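Local coordinates for protein IclR transcriptional regulator (Thermotoga maritima, PDB 1MKM) that probably binds DNA as a winged helix-turn-helix transcription factor of the IclR family, with a zinc-binding C-terminal regulatory domain, at residues V202-V212 and A240-Y249. Sequence-based numbering, arbitrary orientation.
Sequences VPIFDHNGYPV and AEEISRKLGY
Ile204 lays its CD1 methyl against the helix flank between Ala240 and Ile243, 3.5 Å from Ile243 CB, and crosses the Ile243 side chain at about a right angle. A chi1 of -68° sets its CG1 anti to the carbonyl carbon and leaves CG2 anti to the backbone N, where it packs tightly on Leu247 CD2 at 3.3 Å; Val212 CG2 meets the same leucine methyl tip to tip. Beyond Ile204, Ser244 OG donates to Ala240 O one turn back, standing well above that carbonyl plane, and accepts a weak bond from Phe205 N (3.4 Å), linking the strand-facing side of the helix to the strand. With an alanine in place of Ser244, the Phe205 amide is likely to lose this weak acceptor and Ala240 O one of its two donors. Past the helix end, the Phe205 edge faces the Tyr249 ring in an offset edge-to-face pair, planes at 80°, while Phe205 CB sits over the tyrosine face, 3.9 Å from its centroid. The two side chains run side by side, and Phe145 meets the phenylalanine ring as well. At the solvent-exposed turn, His207 ND1 gives a weak bond to Leu247 O (3.3 Å). Ile243 also touches Ile83 and Ala84 of helix 79-93. Strand 202-205 and helix 240-246 run nearly parallel, their axes 19° apart: the C-terminal helix packs along one face of the antiparallel sheet, as in the GAF-like α/β fold of IclR effector-binding domains.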
loop_
_atom_site.group_PDB
_atom_site.type_symbol
_atom_site.label_atom_id
_atom_site.label_comp_id
_atom_site.label_asym_id
_atom_site.label_seq_id
_atom_site.Cartn_x
_atom_site.Cartn_y
_atom_site.Cartn_z
ATOM N N VAL B 202 2.733 -2.603 -37.517
ATOM C CA VAL B 202 1.857 -2.731 -38.679
ATOM C C VAL B 202 0.938 -1.501 -38.701
ATOM O O VAL B 202 0.597 -0.963 -37.645
ATOM C CB VAL B 202 0.994 -4.010 -38.561
ATOM C CG1 VAL B 202 0.069 -4.142 -39.751
ATOM C CG2 VAL B 202 1.886 -5.223 -38.447
ATOM N N PRO B 203 0.533 -1.033 -39.897
ATOM C CA PRO B 203 -0.346 0.141 -40.013
ATOM C C PRO B 203 -1.830 -0.135 -39.784
ATOM O O PRO B 203 -2.251 -1.277 -39.630
ATOM C CB PRO B 203 -0.097 0.631 -41.441
ATOM C CG PRO B 203 1.230 0.052 -41.801
ATOM C CD PRO B 203 1.158 -1.322 -41.196
ATOM N N ILE B 204 -2.609 0.938 -39.772
ATOM C CA ILE B 204 -4.056 0.878 -39.599
ATOM C C ILE B 204 -4.616 1.865 -40.617
ATOM O O ILE B 204 -4.379 3.063 -40.501
ATOM C CB ILE B 204 -4.493 1.347 -38.192
ATOM C CG1 ILE B 204 -4.030 0.361 -37.116
ATOM C CG2 ILE B 204 -6.011 1.481 -38.149
ATOM C CD1 ILE B 204 -4.904 -0.894 -36.997
ATOM N N PHE B 205 -5.357 1.372 -41.607
ATOM C CA PHE B 205 -5.915 2.242 -42.640
ATOM C C PHE B 205 -7.348 2.706 -42.352
ATOM O O PHE B 205 -8.101 2.064 -41.603
ATOM C CB PHE B 205 -5.850 1.537 -43.999
ATOM C CG PHE B 205 -4.470 1.065 -44.358
ATOM C CD1 PHE B 205 -4.224 -0.283 -44.620
ATOM C CD2 PHE B 205 -3.398 1.963 -44.386
ATOM C CE1 PHE B 205 -2.924 -0.733 -44.900
ATOM C CE2 PHE B 205 -2.098 1.525 -44.664
ATOM C CZ PHE B 205 -1.861 0.177 -44.921
ATOM N N ASP B 206 -7.713 3.830 -42.962
ATOM C CA ASP B 206 -9.031 4.426 -42.780
ATOM C C ASP B 206 -9.911 4.265 -44.014
ATOM O O ASP B 206 -9.768 3.308 -44.774
ATOM C CB ASP B 206 -8.870 5.912 -42.459
ATOM C CG ASP B 206 -8.283 6.696 -43.620
ATOM O OD1 ASP B 206 -7.498 6.111 -44.397
ATOM O OD2 ASP B 206 -8.599 7.897 -43.751
ATOM N N HIS B 207 -10.828 5.212 -44.196
ATOM C CA HIS B 207 -11.743 5.220 -45.336
ATOM C C HIS B 207 -11.005 4.962 -46.650
ATOM O O HIS B 207 -11.111 3.891 -47.242
ATOM C CB HIS B 207 -12.448 6.577 -45.431
ATOM C CG HIS B 207 -13.690 6.684 -44.602
ATOM N ND1 HIS B 207 -13.813 6.097 -43.362
ATOM C CD2 HIS B 207 -14.850 7.346 -44.822
ATOM C CE1 HIS B 207 -14.996 6.394 -42.852
ATOM N NE2 HIS B 207 -15.644 7.151 -43.718
ATOM N N ASN B 208 -10.254 5.967 -47.085
ATOM C CA ASN B 208 -9.502 5.912 -48.331
ATOM C C ASN B 208 -8.132 5.265 -48.167
ATOM O O ASN B 208 -7.167 5.655 -48.828
ATOM C CB ASN B 208 -9.342 7.331 -48.876
ATOM C CG ASN B 208 -10.604 8.161 -48.708
ATOM O OD1 ASN B 208 -11.051 8.411 -47.586
ATOM N ND2 ASN B 208 -11.189 8.590 -49.824
ATOM N N GLY B 209 -8.051 4.282 -47.278
ATOM C CA GLY B 209 -6.799 3.584 -47.049
ATOM C C GLY B 209 -5.564 4.447 -46.838
ATOM O O GLY B 209 -4.549 4.266 -47.515
ATOM N N TYR B 210 -5.647 5.394 -45.909
ATOM C CA TYR B 210 -4.515 6.257 -45.593
ATOM C C TYR B 210 -3.957 5.733 -44.260
ATOM O O TYR B 210 -4.701 5.163 -43.450
ATOM C CB TYR B 210 -4.987 7.716 -45.463
ATOM C CG TYR B 210 -3.903 8.721 -45.102
ATOM C CD1 TYR B 210 -2.985 9.185 -46.058
ATOM C CD2 TYR B 210 -3.791 9.212 -43.799
ATOM C CE1 TYR B 210 -1.978 10.120 -45.718
ATOM C CE2 TYR B 210 -2.794 10.138 -43.450
ATOM C CZ TYR B 210 -1.890 10.587 -44.411
ATOM O OH TYR B 210 -0.894 11.476 -44.034
ATOM N N PRO B 211 -2.639 5.878 -44.027
ATOM C CA PRO B 211 -2.053 5.398 -42.770
ATOM C C PRO B 211 -2.300 6.375 -41.616
ATOM O O PRO B 211 -1.490 7.266 -41.364
ATOM C CB PRO B 211 -0.573 5.272 -43.113
ATOM C CG PRO B 211 -0.371 6.438 -44.034
ATOM C CD PRO B 211 -1.583 6.347 -44.946
ATOM N N VAL B 212 -3.417 6.199 -40.918
ATOM C CA VAL B 212 -3.767 7.071 -39.803
ATOM C C VAL B 212 -3.313 6.569 -38.438
ATOM O O VAL B 212 -3.460 7.277 -37.441
ATOM C CB VAL B 212 -5.277 7.278 -39.708
ATOM C CG1 VAL B 212 -5.800 7.860 -40.999
ATOM C CG2 VAL B 212 -5.955 5.954 -39.374
ATOM N N ALA B 240 -4.560 -5.562 -36.719
ATOM C CA ALA B 240 -4.526 -4.429 -37.635
ATOM C C ALA B 240 -5.697 -4.526 -38.612
ATOM O O ALA B 240 -6.558 -3.638 -38.674
ATOM C CB ALA B 240 -3.209 -4.410 -38.393
ATOM N N GLU B 241 -5.729 -5.617 -39.372
ATOM C CA GLU B 241 -6.787 -5.833 -40.344
ATOM C C GLU B 241 -8.174 -5.639 -39.733
ATOM O O GLU B 241 -9.025 -4.964 -40.312
ATOM C CB GLU B 241 -6.664 -7.238 -40.944
ATOM C CG GLU B 241 -7.870 -7.662 -41.757
ATOM C CD GLU B 241 -7.641 -8.953 -42.507
ATOM O OE1 GLU B 241 -7.110 -9.907 -41.889
ATOM O OE2 GLU B 241 -8.000 -9.011 -43.706
ATOM N N GLU B 242 -8.396 -6.223 -38.560
ATOM C CA GLU B 242 -9.694 -6.105 -37.893
ATOM C C GLU B 242 -10.042 -4.664 -37.545
ATOM O O GLU B 242 -11.173 -4.219 -37.770
ATOM C CB GLU B 242 -9.721 -6.951 -36.619
ATOM C CG GLU B 242 -10.910 -6.661 -35.713
ATOM C CD GLU B 242 -12.224 -7.103 -36.312
ATOM O OE1 GLU B 242 -12.471 -6.799 -37.495
ATOM O OE2 GLU B 242 -13.016 -7.753 -35.597
ATOM N N ILE B 243 -9.065 -3.949 -36.981
ATOM C CA ILE B 243 -9.231 -2.549 -36.589
ATOM C C ILE B 243 -9.445 -1.689 -37.818
ATOM O O ILE B 243 -10.403 -0.909 -37.885
ATOM C CB ILE B 243 -7.984 -2.004 -35.847
ATOM C CG1 ILE B 243 -7.734 -2.806 -34.567
ATOM C CG2 ILE B 243 -8.180 -0.532 -35.516
ATOM C CD1 ILE B 243 -6.341 -2.625 -33.990
ATOM N N SER B 244 -8.542 -1.824 -38.784
ATOM C CA SER B 244 -8.621 -1.061 -40.019
ATOM C C SER B 244 -10.029 -1.137 -40.590
ATOM O O SER B 244 -10.587 -0.130 -41.028
ATOM C CB SER B 244 -7.622 -1.609 -41.026
ATOM O OG SER B 244 -6.340 -1.683 -40.437
ATOM N N ARG B 245 -10.603 -2.335 -40.571
ATOM C CA ARG B 245 -11.956 -2.538 -41.069
ATOM C C ARG B 245 -12.902 -1.510 -40.466
ATOM O O ARG B 245 -13.561 -0.766 -41.192
ATOM C CB ARG B 245 -12.433 -3.952 -40.729
ATOM C CG ARG B 245 -11.771 -5.030 -41.560
ATOM C CD ARG B 245 -12.167 -6.409 -41.085
ATOM N NE ARG B 245 -11.686 -7.446 -41.994
ATOM C CZ ARG B 245 -11.765 -8.749 -41.747
ATOM N NH1 ARG B 245 -12.303 -9.178 -40.611
ATOM N NH2 ARG B 245 -11.318 -9.623 -42.640
ATOM N N LYS B 246 -12.963 -1.471 -39.136
ATOM C CA LYS B 246 -13.819 -0.520 -38.432
ATOM C C LYS B 246 -13.631 0.907 -38.953
ATOM O O LYS B 246 -14.583 1.692 -38.991
ATOM C CB LYS B 246 -13.537 -0.568 -36.925
ATOM C CG LYS B 246 -14.401 -1.557 -36.139
ATOM C CD LYS B 246 -14.401 -2.934 -36.775
ATOM C CE LYS B 246 -15.092 -3.961 -35.902
ATOM N NZ LYS B 246 -14.281 -4.262 -34.694
ATOM N N LEU B 247 -12.405 1.237 -39.353
ATOM C CA LEU B 247 -12.105 2.564 -39.890
ATOM C C LEU B 247 -12.635 2.702 -41.314
ATOM O O LEU B 247 -12.153 3.530 -42.090
ATOM C CB LEU B 247 -10.596 2.822 -39.885
ATOM C CG LEU B 247 -9.965 3.357 -38.598
ATOM C CD1 LEU B 247 -10.188 2.399 -37.445
ATOM C CD2 LEU B 247 -8.485 3.571 -38.846
ATOM N N GLY B 248 -13.625 1.881 -41.647
ATOM C CA GLY B 248 -14.215 1.921 -42.970
ATOM C C GLY B 248 -13.241 1.565 -44.072
ATOM O O GLY B 248 -13.164 2.255 -45.089
ATOM N N TYR B 249 -12.485 0.492 -43.876
ATOM C CA TYR B 249 -11.533 0.061 -44.888
ATOM C C TYR B 249 -11.761 -1.399 -45.244
ATOM O O TYR B 249 -12.237 -1.663 -46.373
ATOM C CB TYR B 249 -10.097 0.246 -44.397
ATOM C CG TYR B 249 -9.050 -0.228 -45.385
ATOM C CD1 TYR B 249 -9.091 0.177 -46.720
ATOM C CD2 TYR B 249 -7.994 -1.042 -44.979
ATOM C CE1 TYR B 249 -8.104 -0.213 -47.623
ATOM C CE2 TYR B 249 -6.999 -1.438 -45.876
ATOM C CZ TYR B 249 -7.061 -1.016 -47.195
ATOM O OH TYR B 249 -6.073 -1.374 -48.080
ATOM O OXT TYR B 249 -11.464 -2.256 -44.384
#